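Long-range contacts in lipase aflb (Neosartorya fumigata, PDB 6IDY), which probably hydrolyses the ester bonds of lipids, as a lipase built on the alpha/beta-hydrolase fold, and binds a calcium ion: residues Pro131-Tyr136 with Trp246-Lys251; Asn203-Asn208 with Gly236-Trp241; Lys251-Phe256 with Ala306-Thr311; Phe317-Gln322 with Thr360-Leu365. One frame throughout, in Å; residues are numbered along the deposited sequence.

Contact 1 of 4, residues Pro131-Tyr136 with Trp246-Lys251; sequences PGDARY and WPSTRK. With SO4 (sulfate ion), chain E.
Asp133 and Trp246 turn CG trans to their own carbonyl carbon, beside the backbone N; at Trp246 (chi1 -82°) this lays the indole along segment 131-136, and at Asp133 it carries the carboxylate to Ser248. There the two carboxylate oxygens divide the work. OD1 of Asp133 receives the backbone N-H of Ser248 on its syn lone pair, N to OD1 3.1 Å and close to straight at 163°. Asp133 OD2 takes the hydroxyl of Ser248, OG to OD2 2.7 Å, also from the syn side but lifted somewhat out of the carboxylate plane. A bidentate grip of this kind fixes the rotation of the acid, and Ala130 N adds a further bond to OD2.

The site lies where helix 235-245 ends and the chain turns toward strand 253-259, the return leg of a beta-alpha-beta crossover in the alpha/beta-hydrolase fold. Trp246 O marks that turn, accepting from both N and OG1 of Thr249. The indole is clamped by loop side chains: Ala134 CB sits over its six-membered ring, 3.7 Å from the centroid, in a CH-pi contact. Trp246 NE1 stands above the face of the Tyr136 ring, 3.3 Å from Tyr136 CZ, the two ring planes being 38° apart. Tyr438 meets the indole edge-to-face, while Tyr126 approaches the Tyr136 ring. Further along, Arg250 stretches out to a sulfate ion, probably from the crystallisation liquor, with Arg250 NH1 2.8 Å from sulfate O1; NE of Arg337 also hydrogen-bonds this anion.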
loop_
_atom_site.group_PDB
_atom_site.type_symbol
_atom_site.label_atom_id
_atom_site.label_comp_id
_atom_site.label_asym_id
_atom_site.label_seq_id
_atom_site.Cartn_x
_atom_site.Cartn_y
_atom_site.Cartn_z
ATOM N N PRO A 131 4.094 21.165 20.129
ATOM C CA PRO A 131 3.175 22.207 19.631
ATOM C C PRO A 131 3.254 22.314 18.109
ATOM O O PRO A 131 4.346 22.260 17.538
ATOM C CB PRO A 131 3.673 23.487 20.321
ATOM C CG PRO A 131 4.432 23.008 21.517
ATOM C CD PRO A 131 5.072 21.728 21.087
ATOM N N GLY A 132 2.090 22.383 17.472
ATOM C CA GLY A 132 1.976 22.440 16.018
ATOM C C GLY A 132 1.410 21.169 15.420
ATOM O O GLY A 132 0.961 21.177 14.274
ATOM N N ASP A 133 1.438 20.063 16.183
ATOM C CA ASP A 133 0.873 18.788 15.743
ATOM C C ASP A 133 -0.643 18.889 15.772
ATOM O O ASP A 133 -1.200 19.519 16.672
ATOM C CB ASP A 133 1.307 17.642 16.671
ATOM C CG ASP A 133 2.750 17.187 16.560
ATOM O OD1 ASP A 133 3.463 17.668 15.653
ATOM O OD2 ASP A 133 3.161 16.352 17.368
ATOM N N ALA A 134 -1.311 18.270 14.793
ATOM C CA ALA A 134 -2.766 18.236 14.728
ATOM C C ALA A 134 -3.292 17.401 15.897
ATOM O O ALA A 134 -2.615 16.459 16.328
ATOM C CB ALA A 134 -3.209 17.606 13.412
ATOM N N ARG A 135 -4.480 17.748 16.414
ATOM C CA ARG A 135 -5.090 16.976 17.493
ATOM C C ARG A 135 -5.533 15.611 16.970
ATOM O O ARG A 135 -5.964 15.490 15.819
ATOM C CB ARG A 135 -6.270 17.726 18.154
ATOM C CG ARG A 135 -7.509 17.942 17.267
ATOM C CD ARG A 135 -8.747 18.357 18.056
ATOM N NE ARG A 135 -9.217 17.319 18.980
ATOM C CZ ARG A 135 -10.060 16.339 18.660
ATOM N NH1 ARG A 135 -10.535 16.237 17.422
ATOM N NH2 ARG A 135 -10.430 15.450 19.571
ATOM N N TYR A 136 -5.384 14.578 17.795
ATOM C CA TYR A 136 -5.838 13.254 17.417
ATOM C C TYR A 136 -7.330 13.175 17.693
ATOM O O TYR A 136 -7.797 13.663 18.731
ATOM C CB TYR A 136 -5.114 12.164 18.220
ATOM C CG TYR A 136 -3.692 11.871 17.789
ATOM C CD1 TYR A 136 -3.429 11.164 16.618
ATOM C CD2 TYR A 136 -2.615 12.200 18.608
ATOM C CE1 TYR A 136 -2.125 10.832 16.250
ATOM C CE2 TYR A 136 -1.308 11.865 18.256
ATOM C CZ TYR A 136 -1.067 11.192 17.068
ATOM O OH TYR A 136 0.222 10.879 16.715
ATOM N N TRP A 246 1.444 16.476 11.352
ATOM C CA TRP A 246 2.065 16.147 12.646
ATOM C C TRP A 246 3.553 16.411 12.421
ATOM O O TRP A 246 4.299 15.452 12.203
ATOM C CB TRP A 246 1.794 14.689 13.089
ATOM C CG TRP A 246 0.465 14.458 13.747
ATOM C CD1 TRP A 246 0.233 14.253 15.077
ATOM C CD2 TRP A 246 -0.806 14.321 13.091
ATOM N NE1 TRP A 246 -1.109 14.026 15.295
ATOM C CE2 TRP A 246 -1.769 14.060 14.092
ATOM C CE3 TRP A 246 -1.229 14.413 11.753
ATOM C CZ2 TRP A 246 -3.127 13.888 13.797
ATOM C CZ3 TRP A 246 -2.578 14.257 11.464
ATOM C CH2 TRP A 246 -3.509 13.992 12.477
ATOM N N PRO A 247 3.998 17.702 12.370
ATOM C CA PRO A 247 5.418 17.985 12.064
ATOM C C PRO A 247 6.452 17.285 12.941
ATOM O O PRO A 247 7.584 17.106 12.490
ATOM C CB PRO A 247 5.517 19.511 12.188
ATOM C CG PRO A 247 4.144 20.000 11.982
ATOM C CD PRO A 247 3.245 18.958 12.568
ATOM N N SER A 248 6.082 16.872 14.175
ATOM C CA SER A 248 7.012 16.165 15.065
ATOM C C SER A 248 7.500 14.851 14.429
ATOM O O SER A 248 8.635 14.444 14.666
ATOM C CB SER A 248 6.361 15.889 16.415
ATOM O OG SER A 248 5.226 15.052 16.262
ATOM N N THR A 249 6.661 14.222 13.581
ATOM C CA THR A 249 6.996 12.976 12.881
ATOM C C THR A 249 8.137 13.164 11.883
ATOM O O THR A 249 8.932 12.242 11.699
ATOM C CB THR A 249 5.769 12.363 12.196
ATOM O OG1 THR A 249 5.344 13.214 11.131
ATOM C CG2 THR A 249 4.625 12.062 13.171
ATOM N N ARG A 250 8.221 14.354 11.248
ATOM C CA ARG A 250 9.251 14.677 10.249
ATOM C C ARG A 250 10.679 14.534 10.796
ATOM O O ARG A 250 11.571 14.127 10.050
ATOM C CB ARG A 250 9.074 16.101 9.685
ATOM C CG ARG A 250 7.681 16.454 9.172
ATOM C CD ARG A 250 7.669 17.908 8.731
ATOM N NE ARG A 250 6.318 18.447 8.570
ATOM C CZ ARG A 250 6.050 19.713 8.271
ATOM N NH1 ARG A 250 7.036 20.581 8.079
ATOM N NH2 ARG A 250 4.792 20.117 8.138
ATOM N N LYS A 251 10.892 14.891 12.082
ATOM C CA LYS A 251 12.208 14.841 12.738
ATOM C C LYS A 251 12.704 13.424 12.996
ATOM O O LYS A 251 13.905 13.230 13.176
ATOM C CB LYS A 251 12.194 15.618 14.071
ATOM C CG LYS A 251 11.930 17.114 13.925
ATOM C CD LYS A 251 11.909 17.826 15.270
ATOM C CE LYS A 251 11.755 19.317 15.097
ATOM N NZ LYS A 251 11.845 20.043 16.394
HETATM S S SO4 E . 6.295 23.558 6.280
HETATM O O1 SO4 E . 7.347 23.192 7.231
HETATM O O2 SO4 E . 5.820 24.911 6.592
HETATM O O3 SO4 E . 6.833 23.525 4.934
HETATM O O4 SO4 E . 5.189 22.617 6.392
#

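Contact 2 of 4, residues Asn203-Asn208 with Gly236-Trp241; sequences NDVQIN and GLDTQW
Gln206 lays its aliphatic stem over the indole of Trp241 where two helices of an alpha/beta-hydrolase fold meet: the beginning of helix 205-223 packs against helix 235-245. CG of Gln206 stands 3.5 Å above the indole plane, offset toward the rim of the six-membered ring, in an off-centre CH-pi contact. The terminal amide is turned almost upright on the ring, the two planes 82° apart, and Gln206 OE1 comes within 3.5 Å of Trp241 CZ2. Beside this pair, Val205 crosses Asp238 at about a right angle. Val205 CG1, trans to the backbone N, touches Asp238 OD1 at 3.2 Å and also reaches Leu237 CB. Asn208 CB closes on the same carboxylate, 3.8 Å from Asp238 OD1.

No hydrogen bond spans the two segments; the polar ends named here are held from elsewhere. Trp241 NE1 bonds to the hydroxyl of Tyr438, Asn208 ND2 to Gln234, and Gln206 OE1 to the backbone N of Ala436. Behind them Asp204 is the N-cap of helix 205-223, its OD1 accepting from Gln206 N. Asp204 OD1 also offers its syn lone pair to Gln206 NE2, 3.1 Å away, and lies in the plane of the Gln206 amide.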
loop_
_atom_site.group_PDB
_atom_site.type_symbol
_atom_site.label_atom_id
_atom_site.label_comp_id
_atom_site.label_asym_id
_atom_site.label_seq_id
_atom_site.Cartn_x
_atom_site.Cartn_y
_atom_site.Cartn_z
ATOM N N ASN A 203 -11.968 3.912 5.385
ATOM C CA ASN A 203 -12.523 5.104 6.025
ATOM C C ASN A 203 -11.711 6.321 5.564
ATOM O O ASN A 203 -10.714 6.181 4.844
ATOM C CB ASN A 203 -12.428 5.018 7.563
ATOM C CG ASN A 203 -13.338 4.048 8.263
ATOM O OD1 ASN A 203 -14.256 3.457 7.690
ATOM N ND2 ASN A 203 -13.099 3.881 9.549
ATOM N N ASP A 204 -12.143 7.504 6.003
ATOM C CA ASP A 204 -11.542 8.807 5.763
ATOM C C ASP A 204 -9.999 8.744 5.886
ATOM O O ASP A 204 -9.475 8.338 6.926
ATOM C CB ASP A 204 -12.141 9.792 6.786
ATOM C CG ASP A 204 -11.760 11.251 6.655
ATOM O OD1 ASP A 204 -10.880 11.568 5.823
ATOM O OD2 ASP A 204 -12.339 12.073 7.385
ATOM N N VAL A 205 -9.286 9.110 4.797
ATOM C CA VAL A 205 -7.812 9.134 4.724
ATOM C C VAL A 205 -7.225 10.007 5.857
ATOM O O VAL A 205 -6.178 9.662 6.404
ATOM C CB VAL A 205 -7.283 9.553 3.315
ATOM C CG1 VAL A 205 -5.753 9.574 3.271
ATOM C CG2 VAL A 205 -7.817 8.628 2.224
ATOM N N GLN A 206 -7.935 11.090 6.244
ATOM C CA GLN A 206 -7.545 11.991 7.340
ATOM C C GLN A 206 -7.472 11.240 8.679
ATOM O O GLN A 206 -6.599 11.535 9.491
ATOM C CB GLN A 206 -8.500 13.195 7.442
ATOM C CG GLN A 206 -8.585 14.013 6.150
ATOM C CD GLN A 206 -9.678 15.048 6.174
ATOM O OE1 GLN A 206 -9.414 16.252 6.213
ATOM N NE2 GLN A 206 -10.929 14.609 6.133
ATOM N N ILE A 207 -8.384 10.269 8.896
ATOM C CA ILE A 207 -8.418 9.419 10.090
ATOM C C ILE A 207 -7.319 8.366 9.957
ATOM O O ILE A 207 -6.590 8.128 10.917
ATOM C CB ILE A 207 -9.818 8.749 10.313
ATOM C CG1 ILE A 207 -10.983 9.786 10.428
ATOM C CG2 ILE A 207 -9.807 7.769 11.514
ATOM C CD1 ILE A 207 -10.881 10.864 11.528
ATOM N N ASN A 208 -7.202 7.735 8.766
ATOM C CA ASN A 208 -6.181 6.712 8.492
ATOM C C ASN A 208 -4.780 7.220 8.799
ATOM O O ASN A 208 -3.980 6.488 9.373
ATOM C CB ASN A 208 -6.268 6.216 7.035
ATOM C CG ASN A 208 -7.591 5.580 6.684
ATOM O OD1 ASN A 208 -8.359 5.167 7.554
ATOM N ND2 ASN A 208 -7.888 5.491 5.392
ATOM N N GLY A 236 0.955 5.957 0.963
ATOM C CA GLY A 236 1.732 7.149 0.629
ATOM C C GLY A 236 0.994 8.414 1.019
ATOM O O GLY A 236 1.587 9.330 1.598
ATOM N N LEU A 237 -0.328 8.449 0.748
ATOM C CA LEU A 237 -1.182 9.582 1.115
ATOM C C LEU A 237 -1.297 9.692 2.633
ATOM O O LEU A 237 -1.205 10.795 3.165
ATOM C CB LEU A 237 -2.586 9.472 0.484
ATOM C CG LEU A 237 -2.686 9.760 -1.010
ATOM C CD1 LEU A 237 -4.063 9.380 -1.535
ATOM C CD2 LEU A 237 -2.422 11.230 -1.304
ATOM N N ASP A 238 -1.469 8.547 3.323
ATOM C CA ASP A 238 -1.585 8.501 4.784
ATOM C C ASP A 238 -0.315 9.030 5.449
ATOM O O ASP A 238 -0.405 9.757 6.438
ATOM C CB ASP A 238 -1.853 7.063 5.268
ATOM C CG ASP A 238 -3.094 6.400 4.698
ATOM O OD1 ASP A 238 -3.977 7.121 4.191
ATOM O OD2 ASP A 238 -3.187 5.164 4.776
ATOM N N THR A 239 0.864 8.668 4.893
ATOM C CA THR A 239 2.160 9.086 5.415
ATOM C C THR A 239 2.405 10.564 5.167
ATOM O O THR A 239 2.806 11.265 6.090
ATOM C CB THR A 239 3.284 8.187 4.888
ATOM O OG1 THR A 239 2.920 6.824 5.094
ATOM C CG2 THR A 239 4.646 8.484 5.558
ATOM N N GLN A 240 2.169 11.032 3.926
ATOM C CA GLN A 240 2.343 12.437 3.548
ATOM C C GLN A 240 1.461 13.356 4.398
ATOM O O GLN A 240 1.937 14.403 4.839
ATOM C CB GLN A 240 2.073 12.638 2.042
ATOM C CG GLN A 240 2.481 14.018 1.513
ATOM C CD GLN A 240 3.972 14.260 1.382
ATOM O OE1 GLN A 240 4.827 13.472 1.832
ATOM N NE2 GLN A 240 4.315 15.386 0.759
ATOM N N TRP A 241 0.190 12.957 4.634
ATOM C CA TRP A 241 -0.737 13.717 5.482
ATOM C C TRP A 241 -0.219 13.735 6.932
ATOM O O TRP A 241 -0.198 14.794 7.548
ATOM C CB TRP A 241 -2.176 13.148 5.395
ATOM C CG TRP A 241 -3.215 13.970 6.110
ATOM C CD1 TRP A 241 -3.515 13.940 7.442
ATOM C CD2 TRP A 241 -4.118 14.921 5.519
ATOM N NE1 TRP A 241 -4.538 14.816 7.721
ATOM C CE2 TRP A 241 -4.941 15.419 6.555
ATOM C CE3 TRP A 241 -4.297 15.417 4.211
ATOM C CZ2 TRP A 241 -5.925 16.394 6.329
ATOM C CZ3 TRP A 241 -5.299 16.354 3.980
ATOM C CH2 TRP A 241 -6.105 16.824 5.027
#

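Contact 3 of 4, residues Lys251-Phe256 with Ala306-Thr311; sequences KVVDDF and AYVPTT. With CA (calcium ion), chain D.
The Phe256 ring runs alongside the side chain of Thr310, both pointing the same way, with Thr310 OG1 placed obliquely to the ring at 3.6 Å from Phe256 CD2. The far rim of that ring, CE2 and CZ, meets Gln240 and Thr239 of helix 235-245. At the root of the ring, Val308 CG2 fits between Phe256 CB, 3.7 Å away, and Val253 CG1. The second flat group, the carboxylate of Asp255, embraces a calcium ion with both oxygens, OD1 and OD2 each 2.5 Å from the metal. Two waters and backbone oxygens of Ala377, His380 and Gly382 complete a shell of seven oxygen atoms.

Between these groups runs the parallel pairing of neighbouring strands 253-259 and 310-314 in the central sheet of the alpha/beta-hydrolase fold. Phe256 supplies both bonds: its N donates to Pro309 O at 2.9 Å, and its O accepts from Thr311 N. Pro309, which has no N-H to give, instead lays its ring against the carbonyl oxygen of Asp254, CG to O 3.3 Å. Thr310 OG1 turns back to bond Val308 O from above the carbonyl plane. One water donates to Asp255 OD1 and Pro309 O while accepting from Thr311 OG1, which is also hydrogen-bonded to Gly384 N.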
loop_
_atom_site.group_PDB
_atom_site.type_symbol
_atom_site.label_atom_id
_atom_site.label_comp_id
_atom_site.label_asym_id
_atom_site.label_seq_id
_atom_site.Cartn_x
_atom_site.Cartn_y
_atom_site.Cartn_z
ATOM N N LYS A 251 10.892 14.891 12.082
ATOM C CA LYS A 251 12.208 14.841 12.738
ATOM C C LYS A 251 12.704 13.424 12.996
ATOM O O LYS A 251 13.905 13.230 13.176
ATOM C CB LYS A 251 12.194 15.618 14.071
ATOM C CG LYS A 251 11.930 17.114 13.925
ATOM C CD LYS A 251 11.909 17.826 15.270
ATOM C CE LYS A 251 11.755 19.317 15.097
ATOM N NZ LYS A 251 11.845 20.043 16.394
ATOM N N VAL A 252 11.795 12.439 13.047
ATOM C CA VAL A 252 12.188 11.068 13.375
ATOM C C VAL A 252 12.079 10.100 12.173
ATOM O O VAL A 252 12.327 8.904 12.342
ATOM C CB VAL A 252 11.460 10.530 14.643
ATOM C CG1 VAL A 252 11.782 11.386 15.867
ATOM C CG2 VAL A 252 9.953 10.430 14.437
ATOM N N VAL A 253 11.736 10.603 10.974
ATOM C CA VAL A 253 11.652 9.749 9.782
ATOM C C VAL A 253 12.818 10.064 8.859
ATOM O O VAL A 253 12.881 11.167 8.310
ATOM C CB VAL A 253 10.270 9.784 9.059
ATOM C CG1 VAL A 253 10.287 8.956 7.768
ATOM C CG2 VAL A 253 9.165 9.287 9.979
ATOM N N ASP A 254 13.750 9.105 8.707
ATOM C CA ASP A 254 14.929 9.271 7.848
ATOM C C ASP A 254 14.651 8.934 6.390
ATOM O O ASP A 254 15.319 9.465 5.510
ATOM C CB ASP A 254 16.115 8.444 8.369
ATOM C CG ASP A 254 16.659 8.896 9.712
ATOM O OD1 ASP A 254 16.441 10.074 10.079
ATOM O OD2 ASP A 254 17.316 8.078 10.390
ATOM N N ASP A 255 13.701 8.030 6.135
ATOM C CA ASP A 255 13.352 7.611 4.781
ATOM C C ASP A 255 11.890 7.281 4.671
ATOM O O ASP A 255 11.333 6.600 5.534
ATOM C CB ASP A 255 14.171 6.375 4.351
ATOM C CG ASP A 255 15.617 6.666 3.986
ATOM O OD1 ASP A 255 15.850 7.246 2.906
ATOM O OD2 ASP A 255 16.513 6.301 4.775
ATOM N N PHE A 256 11.274 7.747 3.589
ATOM C CA PHE A 256 9.895 7.447 3.248
ATOM C C PHE A 256 9.965 6.787 1.872
ATOM O O PHE A 256 10.266 7.452 0.887
ATOM C CB PHE A 256 9.020 8.733 3.284
ATOM C CG PHE A 256 7.590 8.692 2.757
ATOM C CD1 PHE A 256 6.923 7.481 2.579
ATOM C CD2 PHE A 256 6.911 9.869 2.455
ATOM C CE1 PHE A 256 5.614 7.451 2.083
ATOM C CE2 PHE A 256 5.602 9.836 1.964
ATOM C CZ PHE A 256 4.965 8.628 1.776
ATOM N N ALA A 306 8.251 16.786 -0.784
ATOM C CA ALA A 306 8.573 15.864 0.305
ATOM C C ALA A 306 8.844 16.588 1.627
ATOM O O ALA A 306 9.220 17.767 1.626
ATOM C CB ALA A 306 9.762 15.003 -0.071
ATOM N N TYR A 307 8.638 15.879 2.756
ATOM C CA TYR A 307 8.876 16.401 4.107
ATOM C C TYR A 307 10.140 15.810 4.688
ATOM O O TYR A 307 10.718 16.370 5.617
ATOM C CB TYR A 307 7.682 16.059 5.028
ATOM C CG TYR A 307 6.488 16.926 4.732
ATOM C CD1 TYR A 307 6.424 18.234 5.201
ATOM C CD2 TYR A 307 5.473 16.484 3.886
ATOM C CE1 TYR A 307 5.350 19.062 4.886
ATOM C CE2 TYR A 307 4.404 17.309 3.551
ATOM C CZ TYR A 307 4.358 18.605 4.038
ATOM O OH TYR A 307 3.322 19.432 3.700
ATOM N N VAL A 308 10.519 14.625 4.196
ATOM C CA VAL A 308 11.686 13.844 4.642
ATOM C C VAL A 308 12.268 13.187 3.363
ATOM O O VAL A 308 11.550 13.173 2.356
ATOM C CB VAL A 308 11.265 12.762 5.706
ATOM C CG1 VAL A 308 10.606 13.385 6.931
ATOM C CG2 VAL A 308 10.360 11.681 5.104
ATOM N N PRO A 309 13.506 12.618 3.356
ATOM C CA PRO A 309 13.995 11.951 2.129
ATOM C C PRO A 309 12.980 10.927 1.610
ATOM O O PRO A 309 12.658 9.969 2.317
ATOM C CB PRO A 309 15.302 11.295 2.582
ATOM C CG PRO A 309 15.784 12.184 3.702
ATOM C CD PRO A 309 14.516 12.542 4.438
ATOM N N THR A 310 12.409 11.185 0.414
ATOM C CA THR A 310 11.376 10.308 -0.151
ATOM C C THR A 310 11.830 9.637 -1.449
ATOM O O THR A 310 12.348 10.297 -2.353
ATOM C CB THR A 310 10.034 11.053 -0.296
ATOM O OG1 THR A 310 9.695 11.647 0.962
ATOM C CG2 THR A 310 8.889 10.138 -0.744
ATOM N N THR A 311 11.605 8.317 -1.527
ATOM C CA THR A 311 11.912 7.468 -2.674
ATOM C C THR A 311 10.567 6.944 -3.219
ATOM O O THR A 311 9.957 6.070 -2.601
ATOM C CB THR A 311 12.847 6.320 -2.230
ATOM O OG1 THR A 311 13.971 6.870 -1.543
ATOM C CG2 THR A 311 13.308 5.444 -3.394
HETATM CA CA CA D . 18.260 7.265 3.340
HETATM O O HOH W 1 17.874 9.238 4.657
HETATM O O HOH W 2 13.855 7.606 1.129
HETATM O O HOH W 3 19.311 6.541 5.316
#

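Contact 4 of 4, residues Phe317-Gln322 with Thr360-Leu365; sequences FDEIVQ and THEGVL
Asp318 and His361 mark the closest approach of the two backbones, their CA atoms 4.4 Å apart, and neither lies in regular structure. Segment 317-322 folds back around the Asp318 side chain, whose OD1 accepts from the backbone N of Ile320, an Asx turn, and of Val321, an Asx motif. In segment 360-365, Thr360 OG1 receives Gly363 N in an ST motif as the chain passes into a short 3-10 segment. Glu319 joins the two loops: its OE1 presents a syn lone pair to His361 N at 2.9 Å, almost straight at 174°. The chain of this glutamate is bent at chi2, which brings Glu319 OE2 to 2.7 Å from Glu362 OE1, the two acid groups nearly perpendicular; so short an approach suggests that one probably holds a proton.

The imidazole of His361, with CG trans to its backbone N (chi1 -177°), lies beside Asp318. His361 ND1 donates to Asp318 OD2 at 2.7 Å; OD2 lies in the plane of the ring, while ND1 meets it from the syn side, tilted somewhat out of the carboxylate plane. Ile320 CB covers one face of the imidazole, 3.9 Å from its centroid, and Val321 CG2 touches CE1. At the other ring nitrogen, NE2 is hydrogen-bonded to Ser233 OG, in the turn between strand 227-232 and helix 235-245. This Asp-His-Ser relay, with acid and histidine on loops after strands 310-314 and 341-345, is consistent with the catalytic triad of an alpha/beta-hydrolase lipase.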
loop_
_atom_site.group_PDB
_atom_site.type_symbol
_atom_site.label_atom_id
_atom_site.label_comp_id
_atom_site.label_asym_id
_atom_site.label_seq_id
_atom_site.Cartn_x
_atom_site.Cartn_y
_atom_site.Cartn_z
ATOM N N PHE A 317 2.180 0.468 -15.987
ATOM C CA PHE A 317 1.181 -0.603 -16.013
ATOM C C PHE A 317 0.320 -0.673 -14.751
ATOM O O PHE A 317 -0.364 -1.672 -14.521
ATOM C CB PHE A 317 1.854 -1.943 -16.347
ATOM C CG PHE A 317 2.525 -1.877 -17.703
ATOM C CD1 PHE A 317 1.771 -1.896 -18.872
ATOM C CD2 PHE A 317 3.903 -1.735 -17.806
ATOM C CE1 PHE A 317 2.384 -1.780 -20.120
ATOM C CE2 PHE A 317 4.521 -1.641 -19.058
ATOM C CZ PHE A 317 3.759 -1.658 -20.205
ATOM N N ASP A 318 0.284 0.431 -13.981
ATOM C CA ASP A 318 -0.563 0.561 -12.795
ATOM C C ASP A 318 -2.031 0.597 -13.280
ATOM O O ASP A 318 -2.408 1.502 -14.019
ATOM C CB ASP A 318 -0.210 1.859 -12.041
ATOM C CG ASP A 318 -0.781 1.941 -10.644
ATOM O OD1 ASP A 318 -1.998 1.695 -10.482
ATOM O OD2 ASP A 318 -0.024 2.272 -9.718
ATOM N N GLU A 319 -2.831 -0.407 -12.892
ATOM C CA GLU A 319 -4.237 -0.552 -13.299
ATOM C C GLU A 319 -5.223 0.206 -12.391
ATOM O O GLU A 319 -6.427 0.207 -12.652
ATOM C CB GLU A 319 -4.599 -2.055 -13.407
ATOM C CG GLU A 319 -4.955 -2.742 -12.091
ATOM C CD GLU A 319 -3.845 -3.116 -11.123
ATOM O OE1 GLU A 319 -2.682 -2.689 -11.310
ATOM O OE2 GLU A 319 -4.151 -3.850 -10.159
ATOM N N ILE A 320 -4.713 0.823 -11.320
ATOM C CA ILE A 320 -5.511 1.535 -10.316
ATOM C C ILE A 320 -5.352 3.042 -10.437
ATOM O O ILE A 320 -6.338 3.777 -10.385
ATOM C CB ILE A 320 -5.102 1.072 -8.873
ATOM C CG1 ILE A 320 -5.140 -0.480 -8.690
ATOM C CG2 ILE A 320 -5.910 1.795 -7.793
ATOM C CD1 ILE A 320 -6.421 -1.176 -8.826
ATOM N N VAL A 321 -4.098 3.490 -10.526
ATOM C CA VAL A 321 -3.723 4.900 -10.548
ATOM C C VAL A 321 -3.215 5.301 -11.911
ATOM O O VAL A 321 -2.342 4.639 -12.467
ATOM C CB VAL A 321 -2.684 5.222 -9.431
ATOM C CG1 VAL A 321 -2.334 6.713 -9.394
ATOM C CG2 VAL A 321 -3.166 4.743 -8.059
ATOM N N GLN A 322 -3.766 6.396 -12.446
ATOM C CA GLN A 322 -3.316 6.990 -13.693
ATOM C C GLN A 322 -3.474 8.508 -13.621
ATOM O O GLN A 322 -4.454 8.989 -13.053
ATOM C CB GLN A 322 -4.015 6.419 -14.937
ATOM C CG GLN A 322 -3.364 5.162 -15.565
ATOM C CD GLN A 322 -1.842 5.025 -15.603
ATOM O OE1 GLN A 322 -1.100 5.860 -16.164
ATOM N NE2 GLN A 322 -1.351 3.921 -15.038
ATOM N N THR A 360 2.085 -4.306 -12.143
ATOM C CA THR A 360 0.810 -3.722 -11.731
ATOM C C THR A 360 1.004 -2.797 -10.509
ATOM O O THR A 360 2.122 -2.654 -10.004
ATOM C CB THR A 360 -0.152 -4.862 -11.403
ATOM O OG1 THR A 360 0.472 -5.687 -10.420
ATOM C CG2 THR A 360 -0.523 -5.707 -12.623
ATOM N N HIS A 361 -0.090 -2.185 -10.039
ATOM C CA HIS A 361 -0.119 -1.320 -8.860
ATOM C C HIS A 361 0.463 -2.105 -7.676
ATOM O O HIS A 361 1.365 -1.613 -6.998
ATOM C CB HIS A 361 -1.574 -0.919 -8.592
ATOM C CG HIS A 361 -1.769 0.020 -7.445
ATOM N ND1 HIS A 361 -1.352 1.339 -7.510
ATOM C CD2 HIS A 361 -2.403 -0.182 -6.271
ATOM C CE1 HIS A 361 -1.717 1.884 -6.362
ATOM N NE2 HIS A 361 -2.362 1.010 -5.593
ATOM N N GLU A 362 -0.023 -3.350 -7.479
ATOM C CA GLU A 362 0.433 -4.307 -6.461
ATOM C C GLU A 362 1.786 -4.914 -6.841
ATOM O O GLU A 362 2.605 -5.147 -5.962
ATOM C CB GLU A 362 -0.630 -5.403 -6.171
ATOM C CG GLU A 362 -1.038 -6.311 -7.340
ATOM C CD GLU A 362 -1.948 -5.738 -8.418
ATOM O OE1 GLU A 362 -2.385 -4.574 -8.279
ATOM O OE2 GLU A 362 -2.215 -6.448 -9.413
ATOM N N GLY A 363 2.017 -5.107 -8.142
ATOM C CA GLY A 363 3.240 -5.681 -8.704
ATOM C C GLY A 363 4.534 -4.968 -8.379
ATOM O O GLY A 363 5.586 -5.606 -8.337
ATOM N N VAL A 364 4.482 -3.646 -8.130
ATOM C CA VAL A 364 5.685 -2.877 -7.772
ATOM C C VAL A 364 6.267 -3.402 -6.423
ATOM O O VAL A 364 7.483 -3.351 -6.224
ATOM C CB VAL A 364 5.476 -1.329 -7.827
ATOM C CG1 VAL A 364 6.799 -0.579 -7.633
ATOM C CG2 VAL A 364 4.841 -0.908 -9.148
ATOM N N LEU A 365 5.411 -4.006 -5.555
ATOM C CA LEU A 365 5.837 -4.609 -4.277
ATOM C C LEU A 365 6.832 -5.773 -4.469
ATOM O O LEU A 365 7.614 -6.070 -3.561
ATOM C CB LEU A 365 4.629 -5.079 -3.453
ATOM C CG LEU A 365 3.686 -3.995 -2.920
ATOM C CD1 LEU A 365 2.348 -4.601 -2.507
ATOM C CD2 LEU A 365 4.329 -3.213 -1.769
#

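Overall arrangement
Contact 1 lies toward the surface and is partly buried, whereas contacts 2, 3 and 4 are buried. The first three form a connected run: helix 235-245 carries half of contact 2, ends at Trp246 in contact 1, and the chain then enters strand 253-259 of contact 3. Trp246 packs on Trp241, Arg250 on Tyr307, and Gln240 on Tyr307. Contact 4 touches none of them, its nearest atoms about 8 Å from contact 2 and about 9 Å from contact 3. Chemistry follows position: a carboxylate grips a turn in contact 1, van der Waals and CH-pi packing joins helices in contact 2, backbone bonds join strands beside calcium in contact 3, and loop carboxylates hold a histidine in contact 4.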